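Local coordinates for protein 4-hydroxybenzoyl-CoA thioesterase (Pseudomonas sp. CBS3, PDB 1BVQ) that hydrolyses 4-hydroxybenzoyl-CoA to 4-hydroxybenzoate and CoA, the last step in converting 4-chlorobenzoate to 4-hydroxybenzoate, at residues 3-8 with 35-40; 67-72 with 107-112; 86-91 with 114-119. One frame throughout, in Å; residues are numbered along the deposited sequence.

Contact 1 of 3, residues 3-8 with 35-40; sequences RSITMQ and SRNYFI
Ile5 and Tyr38 form the apolar centre of this contact, their side chains set roughly perpendicular to each other. CG1 of Ile5 comes within 3.6 Å of Tyr38 CD1, meeting the ring obliquely, while Ile5 CD1 reaches on to the helix backbone, 3.9 Å from Tyr38 O. The ring gets there because its CG stands anti to the backbone N (chi1 177°), which carries the phenol back toward the start of the strand. Further along the strand, Met7 brings its sulfur against the aliphatic root of Asn37, with SD 4.0 Å from Asn37 CB. The other branch of Ile5 touches the amide of the same asparagine, CG2 lying 3.6 Å from Asn37 ND2.

The polar contacts lie on either side of Ile5 along the strand. Tyr38 OH donates to Arg3 O at 2.7 Å, although the carbonyl is modelled too close to the ring for its exact position to be trusted. At the other end, a water joins strand and helix: it accepts from Asn37 ND2 at 3.0 Å and donates to Thr6 O, at a distance so short that its exact value is uncertain.

Strand and helix approach to 8.6 Å between axes, their directions 126° apart. Ile5 and Met7 also pair through their backbones with Thr82 and Ile80 of strand 77-87, placing this strand beside that one in the sheet. An N-terminal strand of an antiparallel sheet packed on the long helix that the sheet wraps is characteristic of the hotdog fold.

Contact 2 of 3, residues 67-72 with 107-112; sequences SFVCTA and VQLVMR
Cys70 and Val110 make the well-packed part of this contact. Cys70 CB sits 3.3 Å from Leu109 O and 4.2 Å from Val110 CG2, and Val110 is buried further by Tyr27 of helix 25-42. Flanking them, Phe68 and Met111 run alongside each other in the same direction. The Met111 sulfur is 4.9 Å from the centroid of the Phe68 ring and 46° off its normal, an oblique Met-aromatic contact; the closer fit of the methionine methyl to the ring is doubtful. With CG anti to the backbone N (chi1 165°), Met111 also lays that carbon against Ser67 O, and Tyr27 and Leu31 press on its side chain. Two nearly straight backbone bonds hold the antiparallel strands beside this pair: Ser67 N to Arg112 O at 3.0 Å and Arg112 N to Ser67 O at 3.1 Å. The side chains of Ser67 and Arg112 leave on the opposite face of the sheet from Phe68 and Met111.

Beyond Phe68 the regular pairing gives way. Val69 N still reaches Val110 O at 3.1 Å, but from 41° above the carbonyl plane. On the solvent side the touches are sparse: Val69 CG2 meets Leu109 CD2 at 3.8 Å, and the amide of the exposed Gln108 brings OE1 to 3.8 Å from Cys70 SG.

Ser67 continues the sheet into a strand of the third subunit, and Phe68 packs on Ile61 of that chain. Val110 and Met111 sit together opposite Val98 of strand 92-101, so strand 107-123 carries a classic beta bulge where strand 56-68 frays, on the helix-wrapping sheet of a hotdog thioesterase.

Contact 3 of 3, residues 86-91 with 114-119; sequences EWRRKS and DEIRVF
Ser91 meets Val118 where the backbones come nearest, their CA atoms 4.4 Å apart. Its side chain can be followed outward. CB rests against Val118 CG1, a tight 3.4 Å, and Arg117 O, 3.5 Å, both on the same side; Val118 CG1 is placed there by standing opposite its carbonyl carbon (chi1 -71°). OG then passes 4.2 Å from Ile116 CG2 and accepts from Arg89 NH1 at 2.9 Å, almost in the guanidinium plane. A glycine here, with neither CB nor hydroxyl, is likely to open a gap beside Val118 CG1 and leave the Arg89 guanidinium freer to turn.

At the outer margin Arg88 NH1 reaches Ile116 CD1 at 3.7 Å. Arg88 NE meets Glu86 OE1 at 2.6 Å, from above the carboxylate plane, in a salt bridge. A water bridges the backbones, accepting from Phe119 N and donating weakly to Lys90 O.

Arg117 points its CB away from the turn; its guanidinium bonds Glu115, Asp32 of helix 25-42 and the carbonyl of Thr59 in strand 56-68. Without a direct hydrogen bond between the segments, the seating of the turn with the substrate-binding Lys90 probably depends on the fit of Ser91 against Val118 and Ile116.

All three contacts are partly buried: contact 1 lies deepest, its centre about 7 Å from the chain centre, contact 3 at about 12 Å and contact 2 farthest out at about 16 Å. All draw on one antiparallel sheet; contact 1 sets its N-terminal strand on helix 25-42, whereas contacts 2 and 3 use successive parts of strand 107-123. Contacts 1 and 3 pack together, Ser35 OG 3.2 Å from Arg117 NE and Phe39 CZ 4.2 Å from Phe119 CZ. Contacts 2 and 3 both reach the third subunit, but contact 2 extends the sheet into it. Apolar strand-to-helix packing marks contact 1, backbone bonding contact 2, and locally bonded charges over sparse packing contact 3.

Contact 1 of 3, residues 3-8 with 35-40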
loop_
_atom_site.group_PDB
_atom_site.type_symbol
_atom_site.label_atom_id
_atom_site.label_comp_id
_atom_site.label_asym_id
_atom_site.label_seq_id
_atom_site.Cartn_x
_atom_site.Cartn_y
_atom_site.Cartn_z
ATOM N N ARG A 3 -23.511 -16.722 8.909
ATOM C CA ARG A 3 -23.463 -15.466 9.625
ATOM C C ARG A 3 -22.017 -15.120 9.951
ATOM O O ARG A 3 -21.648 -13.935 9.980
ATOM C CB ARG A 3 -24.464 -15.323 10.777
ATOM C CG ARG A 3 -23.833 -14.816 12.073
ATOM C CD ARG A 3 -23.883 -15.887 13.153
ATOM N NE ARG A 3 -22.592 -16.494 13.501
ATOM C CZ ARG A 3 -21.945 -16.300 14.661
ATOM N NH1 ARG A 3 -22.426 -15.503 15.634
ATOM N NH2 ARG A 3 -20.775 -16.908 14.858
ATOM N N SER A 4 -21.218 -16.189 10.200
ATOM C CA SER A 4 -19.783 -16.072 10.518
ATOM C C SER A 4 -18.914 -16.620 9.370
ATOM O O SER A 4 -18.913 -17.811 9.094
ATOM C CB SER A 4 -19.370 -16.412 11.946
ATOM O OG SER A 4 -17.985 -16.153 12.137
ATOM N N ILE A 5 -18.182 -15.737 8.685
ATOM C CA ILE A 5 -17.330 -16.099 7.552
ATOM C C ILE A 5 -15.824 -16.035 7.827
ATOM O O ILE A 5 -15.313 -15.069 8.406
ATOM C CB ILE A 5 -17.790 -15.351 6.311
ATOM C CG1 ILE A 5 -19.263 -15.705 6.135
ATOM C CG2 ILE A 5 -16.969 -15.701 5.061
ATOM C CD1 ILE A 5 -19.705 -15.891 4.703
ATOM N N THR A 6 -15.129 -17.099 7.402
ATOM C CA THR A 6 -13.695 -17.193 7.603
ATOM C C THR A 6 -12.855 -16.985 6.388
ATOM O O THR A 6 -13.113 -17.513 5.312
ATOM C CB THR A 6 -13.189 -18.421 8.374
ATOM O OG1 THR A 6 -13.916 -18.567 9.588
ATOM C CG2 THR A 6 -11.696 -18.184 8.708
ATOM N N MET A 7 -11.834 -16.200 6.613
ATOM C CA MET A 7 -10.893 -15.865 5.581
ATOM C C MET A 7 -9.435 -15.914 6.059
ATOM O O MET A 7 -9.078 -15.463 7.153
ATOM C CB MET A 7 -11.252 -14.448 5.072
ATOM C CG MET A 7 -10.607 -14.236 3.755
ATOM S SD MET A 7 -10.698 -12.569 3.131
ATOM C CE MET A 7 -9.494 -11.619 4.099
ATOM N N GLN A 8 -8.581 -16.469 5.200
ATOM C CA GLN A 8 -7.153 -16.594 5.458
ATOM C C GLN A 8 -6.342 -15.572 4.681
ATOM O O GLN A 8 -6.644 -15.124 3.558
ATOM C CB GLN A 8 -6.534 -17.942 5.045
ATOM C CG GLN A 8 -6.451 -18.997 6.149
ATOM C CD GLN A 8 -6.372 -20.394 5.553
ATOM O OE1 GLN A 8 -7.230 -21.249 5.885
ATOM N NE2 GLN A 8 -5.434 -20.611 4.625
ATOM N N SER A 35 -14.402 -7.841 4.821
ATOM C CA SER A 35 -15.738 -7.340 4.864
ATOM C C SER A 35 -16.487 -7.704 3.609
ATOM O O SER A 35 -17.586 -8.276 3.602
ATOM C CB SER A 35 -15.523 -5.869 4.839
ATOM O OG SER A 35 -16.792 -5.196 4.934
ATOM N N ARG A 36 -15.827 -7.334 2.529
ATOM C CA ARG A 36 -16.336 -7.554 1.191
ATOM C C ARG A 36 -16.515 -9.040 0.924
ATOM O O ARG A 36 -17.504 -9.466 0.341
ATOM C CB ARG A 36 -15.461 -6.746 0.204
ATOM C CG ARG A 36 -16.046 -6.388 -1.156
ATOM C CD ARG A 36 -14.974 -5.980 -2.178
ATOM N NE ARG A 36 -14.061 -7.091 -2.586
ATOM C CZ ARG A 36 -14.221 -7.945 -3.626
ATOM N NH1 ARG A 36 -15.281 -7.887 -4.457
ATOM N NH2 ARG A 36 -13.290 -8.889 -3.856
ATOM N N ASN A 37 -15.549 -9.826 1.361
ATOM C CA ASN A 37 -15.608 -11.250 1.171
ATOM C C ASN A 37 -16.825 -11.822 1.873
ATOM O O ASN A 37 -17.383 -12.808 1.398
ATOM C CB ASN A 37 -14.371 -11.973 1.767
ATOM C CG ASN A 37 -14.480 -13.486 1.634
ATOM O OD1 ASN A 37 -14.447 -13.954 0.510
ATOM N ND2 ASN A 37 -14.589 -14.295 2.727
ATOM N N TYR A 38 -17.235 -11.216 2.988
ATOM C CA TYR A 38 -18.419 -11.701 3.726
ATOM C C TYR A 38 -19.752 -11.645 2.897
ATOM O O TYR A 38 -20.550 -12.588 2.792
ATOM C CB TYR A 38 -18.575 -10.839 4.983
ATOM C CG TYR A 38 -19.798 -11.163 5.832
ATOM C CD1 TYR A 38 -19.682 -12.171 6.791
ATOM C CD2 TYR A 38 -21.028 -10.493 5.688
ATOM C CE1 TYR A 38 -20.758 -12.532 7.609
ATOM C CE2 TYR A 38 -22.127 -10.836 6.506
ATOM C CZ TYR A 38 -21.983 -11.868 7.457
ATOM O OH TYR A 38 -22.988 -12.263 8.300
ATOM N N PHE A 39 -20.024 -10.531 2.271
ATOM C CA PHE A 39 -21.248 -10.424 1.483
ATOM C C PHE A 39 -21.236 -11.334 0.271
ATOM O O PHE A 39 -22.221 -11.962 -0.105
ATOM C CB PHE A 39 -21.202 -9.024 1.004
ATOM C CG PHE A 39 -21.490 -8.107 2.188
ATOM C CD1 PHE A 39 -22.628 -8.325 2.959
ATOM C CD2 PHE A 39 -20.658 -7.045 2.516
ATOM C CE1 PHE A 39 -22.931 -7.490 4.027
ATOM C CE2 PHE A 39 -20.923 -6.195 3.591
ATOM C CZ PHE A 39 -22.074 -6.435 4.338
ATOM N N ILE A 40 -20.094 -11.400 -0.367
ATOM C CA ILE A 40 -19.981 -12.242 -1.525
ATOM C C ILE A 40 -20.237 -13.667 -1.107
ATOM O O ILE A 40 -21.029 -14.355 -1.735
ATOM C CB ILE A 40 -18.656 -12.086 -2.238
ATOM C CG1 ILE A 40 -18.534 -10.642 -2.665
ATOM C CG2 ILE A 40 -18.648 -12.981 -3.459
ATOM C CD1 ILE A 40 -18.082 -10.456 -4.102
HETATM O O HOH W 1 -13.745 -17.214 2.902
#

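Contact 2 of 3, residues 67-72 with 107-112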
loop_
_atom_site.group_PDB
_atom_site.type_symbol
_atom_site.label_atom_id
_atom_site.label_comp_id
_atom_site.label_asym_id
_atom_site.label_seq_id
_atom_site.Cartn_x
_atom_site.Cartn_y
_atom_site.Cartn_z
ATOM N N SER A 67 -8.601 -3.210 18.631
ATOM C CA SER A 67 -7.664 -3.513 19.714
ATOM C C SER A 67 -6.696 -4.550 19.183
ATOM O O SER A 67 -7.114 -5.556 18.606
ATOM C CB SER A 67 -8.458 -4.069 20.933
ATOM O OG SER A 67 -8.012 -3.482 22.154
ATOM N N PHE A 68 -5.413 -4.293 19.361
ATOM C CA PHE A 68 -4.376 -5.241 18.916
ATOM C C PHE A 68 -3.789 -5.827 20.166
ATOM O O PHE A 68 -3.328 -5.113 21.076
ATOM C CB PHE A 68 -3.297 -4.544 18.057
ATOM C CG PHE A 68 -3.870 -3.677 16.917
ATOM C CD1 PHE A 68 -4.390 -2.409 17.198
ATOM C CD2 PHE A 68 -3.875 -4.144 15.588
ATOM C CE1 PHE A 68 -4.908 -1.606 16.173
ATOM C CE2 PHE A 68 -4.397 -3.335 14.562
ATOM C CZ PHE A 68 -4.911 -2.067 14.858
ATOM N N VAL A 69 -3.796 -7.115 20.255
ATOM C CA VAL A 69 -3.298 -7.652 21.435
ATOM C C VAL A 69 -1.979 -8.297 21.291
ATOM O O VAL A 69 -1.248 -8.298 22.242
ATOM C CB VAL A 69 -4.197 -8.695 22.074
ATOM C CG1 VAL A 69 -5.134 -8.053 23.104
ATOM C CG2 VAL A 69 -5.062 -9.440 21.075
ATOM N N CYS A 70 -1.675 -8.820 20.111
ATOM C CA CYS A 70 -0.382 -9.594 19.862
ATOM C C CYS A 70 0.290 -9.160 18.543
ATOM O O CYS A 70 -0.357 -8.631 17.666
ATOM C CB CYS A 70 -0.810 -11.061 19.750
ATOM S SG CYS A 70 0.552 -12.263 19.441
ATOM N N THR A 71 1.613 -9.384 18.377
ATOM C CA THR A 71 2.291 -9.009 17.087
ATOM C C THR A 71 2.129 -10.114 16.029
ATOM O O THR A 71 1.821 -11.275 16.341
ATOM C CB THR A 71 3.791 -8.797 17.230
ATOM O OG1 THR A 71 4.359 -9.873 17.958
ATOM C CG2 THR A 71 4.143 -7.492 17.937
ATOM N N ALA A 72 2.527 -9.801 14.816
ATOM C CA ALA A 72 2.516 -10.791 13.761
ATOM C C ALA A 72 3.626 -10.424 12.788
ATOM O O ALA A 72 4.004 -9.269 12.746
ATOM C CB ALA A 72 1.163 -11.063 13.131
ATOM N N VAL A 107 -1.053 -20.502 18.158
ATOM C CA VAL A 107 -2.231 -19.705 17.751
ATOM C C VAL A 107 -2.681 -18.756 18.868
ATOM O O VAL A 107 -3.107 -19.166 19.963
ATOM C CB VAL A 107 -3.432 -20.572 17.271
ATOM C CG1 VAL A 107 -2.972 -21.938 16.757
ATOM C CG2 VAL A 107 -4.537 -20.808 18.328
ATOM N N GLN A 108 -2.553 -17.478 18.509
ATOM C CA GLN A 108 -2.901 -16.344 19.380
ATOM C C GLN A 108 -3.852 -15.372 18.699
ATOM O O GLN A 108 -3.830 -15.157 17.487
ATOM C CB GLN A 108 -1.644 -15.535 19.766
ATOM C CG GLN A 108 -1.018 -16.091 21.049
ATOM C CD GLN A 108 0.203 -15.374 21.657
ATOM O OE1 GLN A 108 0.043 -14.442 22.468
ATOM N NE2 GLN A 108 1.416 -15.784 21.322
ATOM N N LEU A 109 -4.704 -14.766 19.478
ATOM C CA LEU A 109 -5.615 -13.793 18.913
ATOM C C LEU A 109 -4.763 -12.562 18.636
ATOM O O LEU A 109 -3.910 -12.179 19.457
ATOM C CB LEU A 109 -6.800 -13.511 19.893
ATOM C CG LEU A 109 -7.573 -12.203 19.656
ATOM C CD1 LEU A 109 -8.737 -12.412 18.704
ATOM C CD2 LEU A 109 -8.176 -11.634 20.960
ATOM N N VAL A 110 -4.859 -12.056 17.422
ATOM C CA VAL A 110 -4.040 -10.931 17.080
ATOM C C VAL A 110 -4.725 -9.628 17.171
ATOM O O VAL A 110 -4.140 -8.643 17.602
ATOM C CB VAL A 110 -3.480 -11.110 15.686
ATOM C CG1 VAL A 110 -3.101 -9.725 15.195
ATOM C CG2 VAL A 110 -2.187 -11.894 15.880
ATOM N N MET A 111 -5.979 -9.634 16.747
ATOM C CA MET A 111 -6.707 -8.395 16.792
ATOM C C MET A 111 -8.202 -8.607 16.712
ATOM O O MET A 111 -8.693 -9.645 16.249
ATOM C CB MET A 111 -6.228 -7.544 15.602
ATOM C CG MET A 111 -7.118 -6.396 15.292
ATOM S SD MET A 111 -7.056 -6.176 13.520
ATOM C CE MET A 111 -7.054 -4.387 13.614
ATOM N N ARG A 112 -8.901 -7.591 17.194
ATOM C CA ARG A 112 -10.343 -7.588 17.197
ATOM C C ARG A 112 -10.744 -6.227 16.722
ATOM O O ARG A 112 -10.091 -5.249 17.080
ATOM C CB ARG A 112 -10.883 -7.845 18.598
ATOM C CG ARG A 112 -10.876 -9.316 18.996
ATOM C CD ARG A 112 -12.252 -9.951 18.963
ATOM N NE ARG A 112 -12.274 -11.151 19.802
ATOM C CZ ARG A 112 -13.265 -11.483 20.642
ATOM N NH1 ARG A 112 -14.369 -10.717 20.777
ATOM N NH2 ARG A 112 -13.120 -12.630 21.353
#

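Contact 3 of 3, residues 86-91 with 114-119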
loop_
_atom_site.group_PDB
_atom_site.type_symbol
_atom_site.label_atom_id
_atom_site.label_comp_id
_atom_site.label_asym_id
_atom_site.label_seq_id
_atom_site.Cartn_x
_atom_site.Cartn_y
_atom_site.Cartn_z
ATOM N N GLU A 86 -24.673 -6.391 14.483
ATOM C CA GLU A 86 -25.937 -5.708 14.601
ATOM C C GLU A 86 -26.341 -4.907 13.397
ATOM O O GLU A 86 -25.549 -4.285 12.687
ATOM C CB GLU A 86 -26.059 -4.788 15.784
ATOM C CG GLU A 86 -25.292 -3.506 15.738
ATOM C CD GLU A 86 -25.550 -2.833 17.039
ATOM O OE1 GLU A 86 -26.623 -2.097 16.939
ATOM O OE2 GLU A 86 -24.888 -2.990 18.075
ATOM N N TRP A 87 -27.630 -4.939 13.178
ATOM C CA TRP A 87 -28.209 -4.213 12.066
ATOM C C TRP A 87 -28.910 -3.038 12.689
ATOM O O TRP A 87 -29.616 -3.209 13.690
ATOM C CB TRP A 87 -29.221 -5.079 11.273
ATOM C CG TRP A 87 -28.680 -6.324 10.564
ATOM C CD1 TRP A 87 -28.604 -7.613 11.052
ATOM C CD2 TRP A 87 -28.153 -6.392 9.235
ATOM N NE1 TRP A 87 -28.063 -8.472 10.124
ATOM C CE2 TRP A 87 -27.771 -7.750 9.000
ATOM C CE3 TRP A 87 -27.957 -5.420 8.216
ATOM C CZ2 TRP A 87 -27.197 -8.154 7.793
ATOM C CZ3 TRP A 87 -27.390 -5.840 7.027
ATOM C CH2 TRP A 87 -27.007 -7.184 6.828
ATOM N N ARG A 88 -28.685 -1.870 12.106
ATOM C CA ARG A 88 -29.286 -0.639 12.566
ATOM C C ARG A 88 -30.276 -0.252 11.486
ATOM O O ARG A 88 -30.719 -1.133 10.762
ATOM C CB ARG A 88 -28.270 0.414 12.992
ATOM C CG ARG A 88 -27.626 0.042 14.339
ATOM C CD ARG A 88 -26.115 0.125 14.318
ATOM N NE ARG A 88 -25.495 -0.115 15.601
ATOM C CZ ARG A 88 -24.683 0.785 16.142
ATOM N NH1 ARG A 88 -24.442 1.927 15.496
ATOM N NH2 ARG A 88 -24.088 0.571 17.343
ATOM N N ARG A 89 -30.634 1.008 11.324
ATOM C CA ARG A 89 -31.591 1.322 10.255
ATOM C C ARG A 89 -31.037 1.426 8.811
ATOM O O ARG A 89 -31.621 0.901 7.840
ATOM C CB ARG A 89 -32.491 2.489 10.686
ATOM C CG ARG A 89 -31.732 3.777 11.074
ATOM C CD ARG A 89 -30.671 3.653 12.201
ATOM N NE ARG A 89 -29.674 4.745 12.210
ATOM C CZ ARG A 89 -28.384 4.567 11.940
ATOM N NH1 ARG A 89 -27.908 3.376 11.650
ATOM N NH2 ARG A 89 -27.567 5.614 11.971
ATOM N N LYS A 90 -29.898 2.126 8.682
ATOM C CA LYS A 90 -29.188 2.359 7.420
ATOM C C LYS A 90 -27.684 2.077 7.554
ATOM O O LYS A 90 -26.852 2.579 6.767
ATOM C CB LYS A 90 -29.324 3.808 6.932
ATOM C CG LYS A 90 -30.704 4.444 6.969
ATOM C CD LYS A 90 -30.715 5.840 6.367
ATOM C CE LYS A 90 -31.633 6.006 5.146
ATOM N NZ LYS A 90 -31.646 7.372 4.577
ATOM N N SER A 91 -27.365 1.267 8.565
ATOM C CA SER A 91 -26.013 0.882 8.870
ATOM C C SER A 91 -25.944 -0.402 9.654
ATOM O O SER A 91 -26.912 -0.808 10.288
ATOM C CB SER A 91 -25.422 2.027 9.682
ATOM O OG SER A 91 -25.537 1.886 11.090
ATOM N N ASP A 114 -14.304 -3.721 15.347
ATOM C CA ASP A 114 -15.693 -3.544 15.048
ATOM C C ASP A 114 -15.736 -2.406 14.041
ATOM O O ASP A 114 -15.235 -1.304 14.306
ATOM C CB ASP A 114 -16.504 -3.151 16.295
ATOM C CG ASP A 114 -16.986 -4.209 17.214
ATOM O OD1 ASP A 114 -16.947 -5.390 16.763
ATOM O OD2 ASP A 114 -17.398 -3.931 18.287
ATOM N N GLU A 115 -16.323 -2.698 12.892
ATOM C CA GLU A 115 -16.436 -1.709 11.852
ATOM C C GLU A 115 -17.885 -1.358 11.590
ATOM O O GLU A 115 -18.685 -2.216 11.280
ATOM C CB GLU A 115 -15.942 -2.278 10.520
ATOM C CG GLU A 115 -14.417 -2.590 10.483
ATOM C CD GLU A 115 -14.050 -2.930 9.082
ATOM O OE1 GLU A 115 -14.696 -3.665 8.387
ATOM O OE2 GLU A 115 -12.980 -2.344 8.693
ATOM N N ILE A 116 -18.210 -0.083 11.717
ATOM C CA ILE A 116 -19.545 0.364 11.468
ATOM C C ILE A 116 -19.559 0.864 10.025
ATOM O O ILE A 116 -18.870 1.824 9.685
ATOM C CB ILE A 116 -20.059 1.438 12.439
ATOM C CG1 ILE A 116 -20.193 0.873 13.839
ATOM C CG2 ILE A 116 -21.492 1.937 12.061
ATOM C CD1 ILE A 116 -20.767 1.998 14.755
ATOM N N ARG A 117 -20.328 0.181 9.178
ATOM C CA ARG A 117 -20.431 0.536 7.769
ATOM C C ARG A 117 -21.863 0.765 7.304
ATOM O O ARG A 117 -22.816 0.489 8.020
ATOM C CB ARG A 117 -19.962 -0.640 7.024
ATOM C CG ARG A 117 -18.442 -0.790 7.133
ATOM C CD ARG A 117 -18.109 -2.079 6.457
ATOM N NE ARG A 117 -16.682 -2.377 6.437
ATOM C CZ ARG A 117 -15.821 -1.998 5.495
ATOM N NH1 ARG A 117 -16.186 -1.266 4.446
ATOM N NH2 ARG A 117 -14.520 -2.374 5.601
ATOM N N VAL A 118 -21.995 1.281 6.090
ATOM C CA VAL A 118 -23.293 1.556 5.489
ATOM C C VAL A 118 -23.300 1.264 4.001
ATOM O O VAL A 118 -22.269 1.316 3.311
ATOM C CB VAL A 118 -23.710 3.029 5.538
ATOM C CG1 VAL A 118 -24.077 3.548 6.911
ATOM C CG2 VAL A 118 -22.801 3.993 4.782
ATOM N N PHE A 119 -24.494 0.949 3.524
ATOM C CA PHE A 119 -24.694 0.670 2.130
ATOM C C PHE A 119 -24.745 2.050 1.555
ATOM O O PHE A 119 -25.351 2.930 2.158
ATOM C CB PHE A 119 -26.012 -0.053 1.869
ATOM C CG PHE A 119 -25.720 -1.486 2.083
ATOM C CD1 PHE A 119 -25.088 -2.214 1.082
ATOM C CD2 PHE A 119 -26.014 -2.108 3.295
ATOM C CE1 PHE A 119 -24.788 -3.559 1.291
ATOM C CE2 PHE A 119 -25.732 -3.454 3.523
ATOM C CZ PHE A 119 -25.115 -4.173 2.503
HETATM O O HOH W 2 -26.900 0.870 4.828
#